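Local coordinates for protein toxin coregulated pilin (Vibrio cholerae, PDB 3HRV) that builds the toxin-coregulated pilus, the type IV pilus that Vibrio cholerae needs to aggregate and then colonise the small intestine of its host, at residues A30-S35 against A74-N79; T84-F89 against I103-L108; P125-K130 against V156-A161; D149-A154 against I172-K177. All blocks are in the same frame, centred on the assembly; numbering follows the deposited sequence.

Contacts 2 and 3 lie in the same antiparallel sheet of the pilin globular domain, at its two edges: contact 2 pairs the edge strand 87-93 with 100-108, and contact 3 pairs 126-131 with the other edge strand, 155-158. Their centres are about 16 Å apart. Contact 1 joins the N-terminal helix to the segment leading into contact 2, about 10 Å away between centres; the two touch through A77 O and M86 N, 2.9 Å apart, and through L33 packed on I103. Contact 4 interlocks with contact 3 along the chain, their centres about 12 Å apart, and touches it where V156 O lies 3.1 Å from D149 N. Contacts 1 and 4 are farthest apart, about 27 Å between centres.

Contact 1: A30-S35 against A74-N79; sequences AQNLNS and ADEAKN
Helix residues 30-35 pass close to residues 74-79, of which about 74-77 form a short, weakly bonded helix, the backbones coming nearest at N32 and E76, whose CA atoms are 4.5 Å apart. N32 carries the contact. Its CG swings beside the backbone N (chi1 -70°), which sends the amide toward the carbonyls of D75 and K78. From there ND2 gives a hydrogen bond to K78 O at 2.9 Å, with an N-H...O angle of 149° and the acceptor close to the amide plane. The same nitrogen lies 3.0 Å from D75 O, while OD1 rests 3.3 Å from E76 CA. One helical turn on, the small S35 lets the extended E76 side chain lie alongside: S35 OG is 3.5 Å from E76 CD. E76 OE2 accepts a hydrogen bond from S73 N, and D75 OD2 forms a salt bridge with K28 of the same helix as N32. Asparagine suits its place because a short, buried amide can give a hydrogen bond to K78 O while lying against D75 O. N32 CB lies against E76 O, which has no polar partner, so the close fit probably costs some polar satisfaction.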
loop_
_atom_site.group_PDB
_atom_site.type_symbol
_atom_site.label_atom_id
_atom_site.label_comp_id
_atom_site.label_asym_id
_atom_site.label_seq_id
_atom_site.Cartn_x
_atom_site.Cartn_y
_atom_site.Cartn_z
ATOM N N ALA A 30 -11.362 0.344 0.554
ATOM C CA ALA A 30 -11.141 -0.350 1.817
ATOM C C ALA A 30 -11.469 -1.835 1.695
ATOM O O ALA A 30 -10.722 -2.690 2.177
ATOM C CB ALA A 30 -11.982 0.287 2.916
ATOM N N GLN A 31 -12.586 -2.144 1.044
ATOM C CA GLN A 31 -12.996 -3.529 0.867
ATOM C C GLN A 31 -12.009 -4.268 -0.030
ATOM O O GLN A 31 -11.620 -5.400 0.257
ATOM C CB GLN A 31 -14.392 -3.593 0.247
ATOM C CG GLN A 31 -15.484 -2.985 1.103
ATOM C CD GLN A 31 -16.803 -2.884 0.362
ATOM O OE1 GLN A 31 -16.911 -3.300 -0.792
ATOM N NE2 GLN A 31 -17.812 -2.326 1.020
ATOM N N ASN A 32 -11.604 -3.621 -1.118
ATOM C CA ASN A 32 -10.671 -4.231 -2.053
ATOM C C ASN A 32 -9.306 -4.487 -1.430
ATOM O O ASN A 32 -8.743 -5.569 -1.590
ATOM C CB ASN A 32 -10.515 -3.353 -3.295
ATOM C CG ASN A 32 -11.764 -3.335 -4.154
ATOM O OD1 ASN A 32 -12.772 -3.961 -3.824
ATOM N ND2 ASN A 32 -11.702 -2.615 -5.266
ATOM N N LEU A 33 -8.774 -3.494 -0.726
ATOM C CA LEU A 33 -7.476 -3.648 -0.084
ATOM C C LEU A 33 -7.511 -4.804 0.906
ATOM O O LEU A 33 -6.554 -5.570 1.009
ATOM C CB LEU A 33 -7.072 -2.356 0.628
ATOM C CG LEU A 33 -6.554 -1.256 -0.303
ATOM C CD1 LEU A 33 -6.542 0.078 0.426
ATOM C CD2 LEU A 33 -5.154 -1.619 -0.789
ATOM N N ASN A 34 -8.618 -4.938 1.626
ATOM C CA ASN A 34 -8.748 -6.019 2.596
ATOM C C ASN A 34 -8.756 -7.373 1.895
ATOM O O ASN A 34 -8.017 -8.284 2.270
ATOM C CB ASN A 34 -10.034 -5.859 3.409
ATOM C CG ASN A 34 -9.906 -6.424 4.808
ATOM O OD1 ASN A 34 -8.804 -6.724 5.268
ATOM N ND2 ASN A 34 -11.035 -6.579 5.491
ATOM N N SER A 35 -9.593 -7.498 0.869
ATOM C CA SER A 35 -9.707 -8.742 0.121
ATOM C C SER A 35 -8.376 -9.161 -0.492
ATOM O O SER A 35 -7.993 -10.328 -0.435
ATOM C CB SER A 35 -10.753 -8.594 -0.987
ATOM O OG SER A 35 -12.044 -8.375 -0.447
ATOM N N ALA A 74 -12.988 -9.713 -9.722
ATOM C CA ALA A 74 -12.431 -8.714 -10.630
ATOM C C ALA A 74 -12.569 -7.322 -10.029
ATOM O O ALA A 74 -11.641 -6.514 -10.077
ATOM C CB ALA A 74 -13.143 -8.776 -11.976
ATOM N N ASP A 75 -13.728 -7.056 -9.456
ATOM C CA ASP A 75 -13.997 -5.757 -8.849
ATOM C C ASP A 75 -13.058 -5.496 -7.677
ATOM O O ASP A 75 -12.622 -4.366 -7.465
ATOM C CB ASP A 75 -15.450 -5.687 -8.374
ATOM C CG ASP A 75 -16.018 -4.284 -8.441
ATOM O OD1 ASP A 75 -15.823 -3.610 -9.475
ATOM O OD2 ASP A 75 -16.657 -3.852 -7.459
ATOM N N GLU A 76 -12.731 -6.543 -6.926
ATOM C CA GLU A 76 -11.863 -6.419 -5.758
ATOM C C GLU A 76 -10.394 -6.083 -6.019
ATOM O O GLU A 76 -9.701 -5.611 -5.118
ATOM C CB GLU A 76 -11.958 -7.696 -4.915
ATOM C CG GLU A 76 -13.289 -7.837 -4.194
ATOM C CD GLU A 76 -13.476 -9.184 -3.517
ATOM O OE1 GLU A 76 -14.486 -9.345 -2.798
ATOM O OE2 GLU A 76 -12.630 -10.083 -3.702
ATOM N N ALA A 77 -9.916 -6.315 -7.237
ATOM C CA ALA A 77 -8.522 -6.021 -7.566
ATOM C C ALA A 77 -8.371 -4.612 -8.131
ATOM O O ALA A 77 -7.259 -4.107 -8.300
ATOM C CB ALA A 77 -8.006 -7.035 -8.570
ATOM N N LYS A 78 -9.499 -3.978 -8.419
ATOM C CA LYS A 78 -9.493 -2.645 -8.996
ATOM C C LYS A 78 -9.224 -1.486 -8.053
ATOM O O LYS A 78 -9.597 -1.500 -6.877
ATOM C CB LYS A 78 -10.820 -2.383 -9.711
ATOM C CG LYS A 78 -11.057 -3.257 -10.926
ATOM C CD LYS A 78 -11.310 -2.415 -12.166
ATOM C CE LYS A 78 -11.999 -3.225 -13.250
ATOM N NZ LYS A 78 -13.477 -3.058 -13.213
ATOM N N ASN A 79 -8.547 -0.482 -8.597
ATOM C CA ASN A 79 -8.258 0.749 -7.889
ATOM C C ASN A 79 -9.500 1.564 -8.246
ATOM O O ASN A 79 -9.680 1.950 -9.398
ATOM C CB ASN A 79 -7.010 1.407 -8.476
ATOM C CG ASN A 79 -6.729 2.771 -7.879
ATOM O OD1 ASN A 79 -7.642 3.480 -7.456
ATOM N ND2 ASN A 79 -5.459 3.157 -7.862
#

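Contact 2: T84-F89 against I103-L108; sequences TAMGIF and ITVGGL
M86 reaches across to I103 and V105 just before its strand begins. With CG anti to the carbonyl carbon (chi1 -63°) and the chain bent only at its last torsion, its sulfur rests against both side chains: SD lies 3.9 Å from I103 CG2 and equally far from V105 CG2. The M86 side chain runs beside that of V105, pointing the same way, but crosses I103 at a slant. A long, flexible thioether suits this position, since it can bend to fit beta-branched neighbours.

T104 faces the other side of the sheet. Its OG1 occupies the position between backbone N and carbonyl carbon (chi1 57°), over the backbone of G87, whereas CG2 turns to the F89 ring and approaches CD1 at 3.8 Å. Glycine at 87 leaves room for that hydroxyl, because a beta carbon there would run into OG1. The backbones form an antiparallel hydrogen-bonded pair at G87 and T104. T104 N donates to G87 O at 2.7 Å, nearly straight at 169°, and G87 N returns a longer bond of 3.3 Å to T104 O, arriving in the carbonyl plane on a lone pair. I88 and I103 follow as a non-hydrogen-bonded pair; I88 packs on L62 and L66 of helix 56-68, and both isoleucines meet V36 of helix 24-44. This is a beta hairpin at one end of the sheet, 87-93 being the outermost strand; an antiparallel sheet lying against the N-terminal helix is the hallmark of type IV pilin globular domains.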
loop_
_atom_site.group_PDB
_atom_site.type_symbol
_atom_site.label_atom_id
_atom_site.label_comp_id
_atom_site.label_asym_id
_atom_site.label_seq_id
_atom_site.Cartn_x
_atom_site.Cartn_y
_atom_site.Cartn_z
ATOM N N THR A 84 -8.314 0.935 -12.965
ATOM C CA THR A 84 -7.376 -0.098 -13.377
ATOM C C THR A 84 -6.965 -0.891 -12.144
ATOM O O THR A 84 -7.295 -0.521 -11.018
ATOM C CB THR A 84 -6.116 0.494 -14.049
ATOM O OG1 THR A 84 -5.617 1.577 -13.260
ATOM C CG2 THR A 84 -6.440 0.991 -15.452
ATOM N N ALA A 85 -6.242 -1.981 -12.358
ATOM C CA ALA A 85 -5.821 -2.828 -11.255
ATOM C C ALA A 85 -4.819 -2.161 -10.325
ATOM O O ALA A 85 -3.963 -1.392 -10.760
ATOM C CB ALA A 85 -5.227 -4.121 -11.803
ATOM N N MET A 86 -4.948 -2.439 -9.033
ATOM C CA MET A 86 -3.992 -1.911 -8.081
ATOM C C MET A 86 -2.792 -2.802 -8.352
ATOM O O MET A 86 -2.914 -3.891 -8.979
ATOM C CB MET A 86 -4.471 -2.114 -6.642
ATOM C CG MET A 86 -5.764 -1.389 -6.305
ATOM S SD MET A 86 -6.266 -1.626 -4.586
ATOM C CE MET A 86 -6.994 -3.264 -4.659
ATOM N N GLY A 87 -1.597 -2.323 -8.053
ATOM C CA GLY A 87 -0.434 -3.154 -8.278
ATOM C C GLY A 87 -0.075 -3.853 -6.985
ATOM O O GLY A 87 -0.410 -3.369 -5.905
ATOM N N ILE A 88 0.573 -5.007 -7.087
ATOM C CA ILE A 88 1.007 -5.727 -5.898
ATOM C C ILE A 88 2.488 -6.009 -6.083
ATOM O O ILE A 88 2.877 -6.756 -6.983
ATOM C CB ILE A 88 0.254 -7.061 -5.707
ATOM C CG1 ILE A 88 -1.254 -6.800 -5.617
ATOM C CG2 ILE A 88 0.737 -7.749 -4.426
ATOM C CD1 ILE A 88 -2.085 -8.064 -5.543
ATOM N N PHE A 89 3.305 -5.380 -5.244
ATOM C CA PHE A 89 4.752 -5.545 -5.295
ATOM C C PHE A 89 5.253 -6.407 -4.154
ATOM O O PHE A 89 4.824 -6.252 -3.012
ATOM C CB PHE A 89 5.474 -4.201 -5.165
ATOM C CG PHE A 89 5.508 -3.383 -6.420
ATOM C CD1 PHE A 89 4.495 -2.473 -6.703
ATOM C CD2 PHE A 89 6.578 -3.492 -7.300
ATOM C CE1 PHE A 89 4.553 -1.678 -7.848
ATOM C CE2 PHE A 89 6.645 -2.704 -8.445
ATOM C CZ PHE A 89 5.633 -1.794 -8.719
ATOM N N ILE A 103 0.461 -3.355 -1.612
ATOM C CA ILE A 103 -0.580 -3.105 -2.594
ATOM C C ILE A 103 -0.502 -1.615 -2.882
ATOM O O ILE A 103 -0.590 -0.789 -1.968
ATOM C CB ILE A 103 -1.967 -3.451 -2.036
ATOM C CG1 ILE A 103 -1.967 -4.890 -1.522
ATOM C CG2 ILE A 103 -3.025 -3.277 -3.126
ATOM C CD1 ILE A 103 -3.174 -5.246 -0.701
ATOM N N THR A 104 -0.326 -1.269 -4.150
ATOM C CA THR A 104 -0.208 0.129 -4.519
ATOM C C THR A 104 -1.490 0.718 -5.092
ATOM O O THR A 104 -2.093 0.163 -6.009
ATOM C CB THR A 104 0.949 0.339 -5.518
ATOM O OG1 THR A 104 0.748 -0.478 -6.678
ATOM C CG2 THR A 104 2.279 -0.043 -4.867
ATOM N N VAL A 105 -1.894 1.848 -4.523
ATOM C CA VAL A 105 -3.090 2.561 -4.942
ATOM C C VAL A 105 -2.624 3.928 -5.417
ATOM O O VAL A 105 -2.316 4.806 -4.604
ATOM C CB VAL A 105 -4.072 2.740 -3.762
ATOM C CG1 VAL A 105 -5.384 3.335 -4.256
ATOM C CG2 VAL A 105 -4.319 1.392 -3.085
ATOM N N GLY A 106 -2.568 4.095 -6.736
ATOM C CA GLY A 106 -2.115 5.351 -7.309
ATOM C C GLY A 106 -3.208 6.230 -7.887
ATOM O O GLY A 106 -4.396 5.929 -7.766
ATOM N N GLY A 107 -2.793 7.327 -8.515
ATOM C CA GLY A 107 -3.733 8.258 -9.114
ATOM C C GLY A 107 -4.552 9.022 -8.091
ATOM O O GLY A 107 -5.621 9.540 -8.407
ATOM N N LEU A 108 -4.041 9.109 -6.867
ATOM C CA LEU A 108 -4.748 9.787 -5.786
ATOM C C LEU A 108 -4.482 11.284 -5.669
ATOM O O LEU A 108 -3.339 11.732 -5.754
ATOM C CB LEU A 108 -4.384 9.142 -4.448
ATOM C CG LEU A 108 -4.604 7.636 -4.309
ATOM C CD1 LEU A 108 -3.970 7.150 -3.019
ATOM C CD2 LEU A 108 -6.089 7.330 -4.323
#

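Contact 3: P125-K130 against V156-A161; sequences PFINVK and VIKSIA
I127 and K158 sit on one face of the sheet with their side chains crossing at a slant, and the methylenes of the lysine serve as the apolar partner: I127 CD1 is 3.7 Å from K158 CD. The K158 chain is fully extended from a CG anti to the backbone N (chi1 -173°), so it runs past P125 and delivers its ammonium group to the carbonyls of F124 and G121. Lysine thus offers both a greasy stem and a charged end. I157 turns toward I127 and V129, its CG1 between backbone N and carbonyl carbon (chi1 61°), and I157 CD1 reaches V129 CG2 at 3.7 Å while CG1 meets I127 CG2.

On the opposite face F126 and V156 cross at about a right angle, with V156 CG2 3.9 Å from F126 CZ. The same methyl lies 3.6 Å from N128 ND2, which is hydrogen-bonded to L140 O. Beta-branched valine packs well here: one methyl, CG2, touches both ring and amide, and CG1 comes near the ring as well.

The backbones are antiparallel but shift by one residue, because I157 and K158 both face I127 in a classic beta bulge. I127 N donates to K158 O and I127 O accepts from I157 N, each at 2.9 Å.

Strand 155-158 is one of the two outermost strands of the sheet within this chain; 126-131 lies between it and 185-191, where I127 packs on V187 and N128 on A188. Helix 110-120 meets the I157 side through V117, and V129 through C113, which is disulfide-bonded to C179.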
loop_
_atom_site.group_PDB
_atom_site.type_symbol
_atom_site.label_atom_id
_atom_site.label_comp_id
_atom_site.label_asym_id
_atom_site.label_seq_id
_atom_site.Cartn_x
_atom_site.Cartn_y
_atom_site.Cartn_z
ATOM N N PRO A 125 0.545 -2.838 8.493
ATOM C CA PRO A 125 1.659 -2.444 9.355
ATOM C C PRO A 125 2.718 -1.443 8.556
ATOM O O PRO A 125 3.522 -0.725 9.152
ATOM C CB PRO A 125 2.053 -3.761 10.029
ATOM C CG PRO A 125 1.678 -4.789 9.022
ATOM C CD PRO A 125 0.350 -4.296 8.510
ATOM N N PHE A 126 2.613 -1.513 7.316
ATOM C CA PHE A 126 3.539 -0.724 6.501
ATOM C C PHE A 126 2.786 0.218 5.553
ATOM O O PHE A 126 1.862 -0.205 4.859
ATOM C CB PHE A 126 4.414 -1.683 5.683
ATOM C CG PHE A 126 5.459 -1.006 4.837
ATOM C CD1 PHE A 126 6.723 -0.727 5.354
ATOM C CD2 PHE A 126 5.194 -0.682 3.508
ATOM C CE1 PHE A 126 7.708 -0.138 4.556
ATOM C CE2 PHE A 126 6.171 -0.094 2.703
ATOM C CZ PHE A 126 7.431 0.177 3.229
ATOM N N ILE A 127 3.175 1.490 5.539
ATOM C CA ILE A 127 2.553 2.479 4.660
ATOM C C ILE A 127 3.630 3.389 4.087
ATOM O O ILE A 127 4.415 3.977 4.830
ATOM C CB ILE A 127 1.532 3.354 5.408
ATOM C CG1 ILE A 127 0.450 2.475 6.038
ATOM C CG2 ILE A 127 0.902 4.351 4.437
ATOM C CD1 ILE A 127 -0.575 3.247 6.849
ATOM N N ASN A 128 3.661 3.502 2.764
ATOM C CA ASN A 128 4.646 4.332 2.078
ATOM C C ASN A 128 3.908 5.236 1.092
ATOM O O ASN A 128 3.274 4.749 0.154
ATOM C CB ASN A 128 5.641 3.438 1.328
ATOM C CG ASN A 128 6.829 4.209 0.778
ATOM O OD1 ASN A 128 6.724 5.392 0.464
ATOM N ND2 ASN A 128 7.963 3.529 0.639
ATOM N N VAL A 129 3.989 6.546 1.314
ATOM C CA VAL A 129 3.321 7.525 0.452
ATOM C C VAL A 129 4.327 8.133 -0.513
ATOM O O VAL A 129 5.314 8.732 -0.092
ATOM C CB VAL A 129 2.682 8.653 1.287
ATOM C CG1 VAL A 129 1.989 9.653 0.370
ATOM C CG2 VAL A 129 1.691 8.063 2.282
ATOM N N LYS A 130 4.063 7.997 -1.805
ATOM C CA LYS A 130 4.980 8.496 -2.821
ATOM C C LYS A 130 4.314 9.400 -3.849
ATOM O O LYS A 130 3.119 9.285 -4.105
ATOM C CB LYS A 130 5.612 7.296 -3.532
ATOM C CG LYS A 130 6.630 7.627 -4.602
ATOM C CD LYS A 130 7.109 6.358 -5.292
ATOM C CE LYS A 130 8.171 6.660 -6.331
ATOM N NZ LYS A 130 9.369 7.290 -5.711
ATOM N N VAL A 156 7.956 6.395 3.872
ATOM C CA VAL A 156 7.465 5.438 4.849
ATOM C C VAL A 156 6.972 6.199 6.074
ATOM O O VAL A 156 7.756 6.846 6.770
ATOM C CB VAL A 156 8.577 4.448 5.255
ATOM C CG1 VAL A 156 8.070 3.493 6.319
ATOM C CG2 VAL A 156 9.043 3.675 4.031
ATOM N N ILE A 157 5.667 6.134 6.324
ATOM C CA ILE A 157 5.083 6.827 7.467
ATOM C C ILE A 157 4.551 5.847 8.506
ATOM O O ILE A 157 3.947 6.247 9.497
ATOM C CB ILE A 157 3.949 7.789 7.031
ATOM C CG1 ILE A 157 2.819 7.012 6.357
ATOM C CG2 ILE A 157 4.509 8.850 6.093
ATOM C CD1 ILE A 157 1.608 7.880 6.016
ATOM N N LYS A 158 4.777 4.561 8.263
ATOM C CA LYS A 158 4.364 3.515 9.193
ATOM C C LYS A 158 5.118 2.233 8.853
ATOM O O LYS A 158 5.155 1.821 7.697
ATOM C CB LYS A 158 2.851 3.259 9.109
ATOM C CG LYS A 158 2.337 2.292 10.175
ATOM C CD LYS A 158 0.847 1.996 10.026
ATOM C CE LYS A 158 0.395 0.955 11.043
ATOM N NZ LYS A 158 -1.059 0.633 10.928
ATOM N N SER A 159 5.734 1.620 9.861
ATOM C CA SER A 159 6.475 0.374 9.667
ATOM C C SER A 159 6.753 -0.241 11.033
ATOM O O SER A 159 6.594 0.420 12.061
ATOM C CB SER A 159 7.800 0.630 8.946
ATOM O OG SER A 159 8.814 1.008 9.861
ATOM N N ILE A 160 7.169 -1.503 11.046
ATOM C CA ILE A 160 7.454 -2.185 12.301
ATOM C C ILE A 160 8.857 -1.895 12.824
ATOM O O ILE A 160 9.232 -2.374 13.897
ATOM C CB ILE A 160 7.290 -3.716 12.170
ATOM C CG1 ILE A 160 8.294 -4.275 11.158
ATOM C CG2 ILE A 160 5.865 -4.051 11.744
ATOM C CD1 ILE A 160 8.374 -5.788 11.152
ATOM N N ALA A 161 9.702 -1.213 12.175
ATOM C CA ALA A 161 11.084 -0.849 12.482
ATOM C C ALA A 161 11.161 -0.158 13.845
ATOM O O ALA A 161 10.377 0.744 14.140
ATOM C CB ALA A 161 11.638 0.060 11.400
#

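Contact 4: D149-A154 against I172-K177; sequences DAATGA and ITHVEK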
loop_
_atom_site.group_PDB
_atom_site.type_symbol
_atom_site.label_atom_id
_atom_site.label_comp_id
_atom_site.label_asym_id
_atom_site.label_seq_id
_atom_site.Cartn_x
_atom_site.Cartn_y
_atom_site.Cartn_z
ATOM N N ASP A 149 8.670 7.981 9.502
ATOM C CA ASP A 149 8.725 9.342 10.022
ATOM C C ASP A 149 7.485 10.055 9.496
ATOM O O ASP A 149 7.549 10.824 8.536
ATOM C CB ASP A 149 9.980 10.072 9.545
ATOM C CG ASP A 149 10.225 11.361 10.314
ATOM O OD1 ASP A 149 9.279 11.848 10.969
ATOM O OD2 ASP A 149 11.356 11.889 10.259
ATOM N N ALA A 150 6.353 9.777 10.130
ATOM C CA ALA A 150 5.082 10.363 9.729
ATOM C C ALA A 150 5.079 11.886 9.793
ATOM O O ALA A 150 4.229 12.533 9.187
ATOM C CB ALA A 150 3.961 9.803 10.593
ATOM N N ALA A 151 6.029 12.462 10.520
ATOM C CA ALA A 151 6.099 13.915 10.632
ATOM C C ALA A 151 6.368 14.554 9.272
ATOM O O ALA A 151 6.009 15.708 9.040
ATOM C CB ALA A 151 7.183 14.314 11.626
ATOM N N THR A 152 6.998 13.801 8.373
ATOM C CA THR A 152 7.302 14.306 7.038
ATOM C C THR A 152 6.103 14.141 6.107
ATOM O O THR A 152 6.016 14.802 5.070
ATOM C CB THR A 152 8.503 13.566 6.414
ATOM O OG1 THR A 152 8.160 12.193 6.198
ATOM C CG2 THR A 152 9.715 13.647 7.336
ATOM N N GLY A 153 5.188 13.252 6.484
ATOM C CA GLY A 153 4.000 13.012 5.679
ATOM C C GLY A 153 4.305 12.430 4.310
ATOM O O GLY A 153 3.432 12.373 3.444
ATOM N N ALA A 154 5.544 11.991 4.117
ATOM C CA ALA A 154 5.973 11.424 2.844
ATOM C C ALA A 154 6.867 10.211 3.077
ATOM O O ALA A 154 7.495 10.083 4.131
ATOM C CB ALA A 154 6.724 12.477 2.036
ATOM N N ILE A 172 -0.905 16.775 15.570
ATOM C CA ILE A 172 -1.352 17.660 14.498
ATOM C C ILE A 172 -0.342 17.769 13.359
ATOM O O ILE A 172 -0.724 17.932 12.200
ATOM C CB ILE A 172 -1.660 19.083 15.031
ATOM C CG1 ILE A 172 -2.483 19.859 14.003
ATOM C CG2 ILE A 172 -0.366 19.826 15.325
ATOM C CD1 ILE A 172 -3.823 19.226 13.676
ATOM N N THR A 173 0.911 17.596 13.605
ATOM C CA THR A 173 1.925 17.665 12.559
ATOM C C THR A 173 1.721 16.520 11.570
ATOM O O THR A 173 1.779 16.721 10.356
ATOM C CB THR A 173 3.346 17.572 13.146
ATOM O OG1 THR A 173 3.533 18.615 14.113
ATOM C CG2 THR A 173 4.385 17.726 12.046
ATOM N N HIS A 174 1.480 15.322 12.096
ATOM C CA HIS A 174 1.252 14.154 11.249
ATOM C C HIS A 174 0.014 14.380 10.388
ATOM O O HIS A 174 0.020 14.108 9.188
ATOM C CB HIS A 174 1.037 12.891 12.097
ATOM C CG HIS A 174 2.269 12.396 12.790
ATOM N ND1 HIS A 174 2.322 11.175 13.425
ATOM C CD2 HIS A 174 3.492 12.959 12.953
ATOM C CE1 HIS A 174 3.523 11.005 13.950
ATOM N NE2 HIS A 174 4.250 12.073 13.677
ATOM N N VAL A 175 -1.045 14.885 11.012
ATOM C CA VAL A 175 -2.296 15.132 10.308
ATOM C C VAL A 175 -2.160 16.143 9.177
ATOM O O VAL A 175 -2.655 15.916 8.076
ATOM C CB VAL A 175 -3.392 15.628 11.277
ATOM C CG1 VAL A 175 -4.666 15.950 10.505
ATOM C CG2 VAL A 175 -3.671 14.570 12.324
ATOM N N GLU A 176 -1.463 17.371 9.506
ATOM C CA GLU A 176 -1.284 18.340 8.432
ATOM C C GLU A 176 -0.312 17.917 7.335
ATOM O O GLU A 176 -0.513 18.254 6.173
ATOM C CB GLU A 176 -0.852 19.694 9.001
ATOM C CG GLU A 176 0.227 19.582 10.065
ATOM C CD GLU A 176 0.891 20.909 10.374
ATOM O OE1 GLU A 176 1.539 21.469 9.465
ATOM O OE2 GLU A 176 0.767 21.392 11.520
ATOM N N LYS A 177 0.754 17.245 7.682
ATOM C CA LYS A 177 1.783 16.904 6.702
ATOM C C LYS A 177 1.463 15.680 5.854
ATOM O O LYS A 177 2.106 15.451 4.833
ATOM C CB LYS A 177 3.126 16.691 7.404
ATOM C CG LYS A 177 3.691 17.947 8.049
ATOM C CD LYS A 177 4.167 18.946 7.009
ATOM C CE LYS A 177 5.414 18.449 6.301
ATOM N NZ LYS A 177 6.521 18.197 7.263
HETATM O O HOH W 1 1.779 12.166 8.062
#
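The short helix 172-177 docks on the loop that leads into the edge strand 155-158, on the outer part of the globular domain. A150 and H174 make the apolar part of the contact, a CH-pi interaction: the A150 CB methyl stands over the centre of the H174 imidazole ring, 3.6 Å from its centroid and only 12° off the ring normal. The ring leaves on the side of the backbone N, turned from the carbonyl carbon (chi1 -71°), which lays it alongside the loop, where H174 CD2 also lies 3.6 Å from A151 N. Its ND1 is hydrogen-bonded to N168 N, which helps to fix the ring's rotation; a methyl is small enough to approach the ring face this closely.

K177 folds back on itself, bent at chi2, chi3 and chi4, and NZ donates to A151 O at 3.1 Å, meeting a lone pair in the carbonyl plane. Its aliphatic part lies along the same carbonyl. A water joins A150 O and H174 O, donating to both, at 2.7 and 2.9 Å.

G153 takes a positive phi (64°), a conformation easy for glycine, and a side chain there would strike K177 O. Without one, its CA comes within 3.2 Å of that oxygen in a CA-H...O contact. Backbone bonds from T152 N to D149 O and from G153 N to A150 O close two overlapping turns, D149-T152 and A150-G153, which bring the loop onto helix 172-177 just before the edge strand.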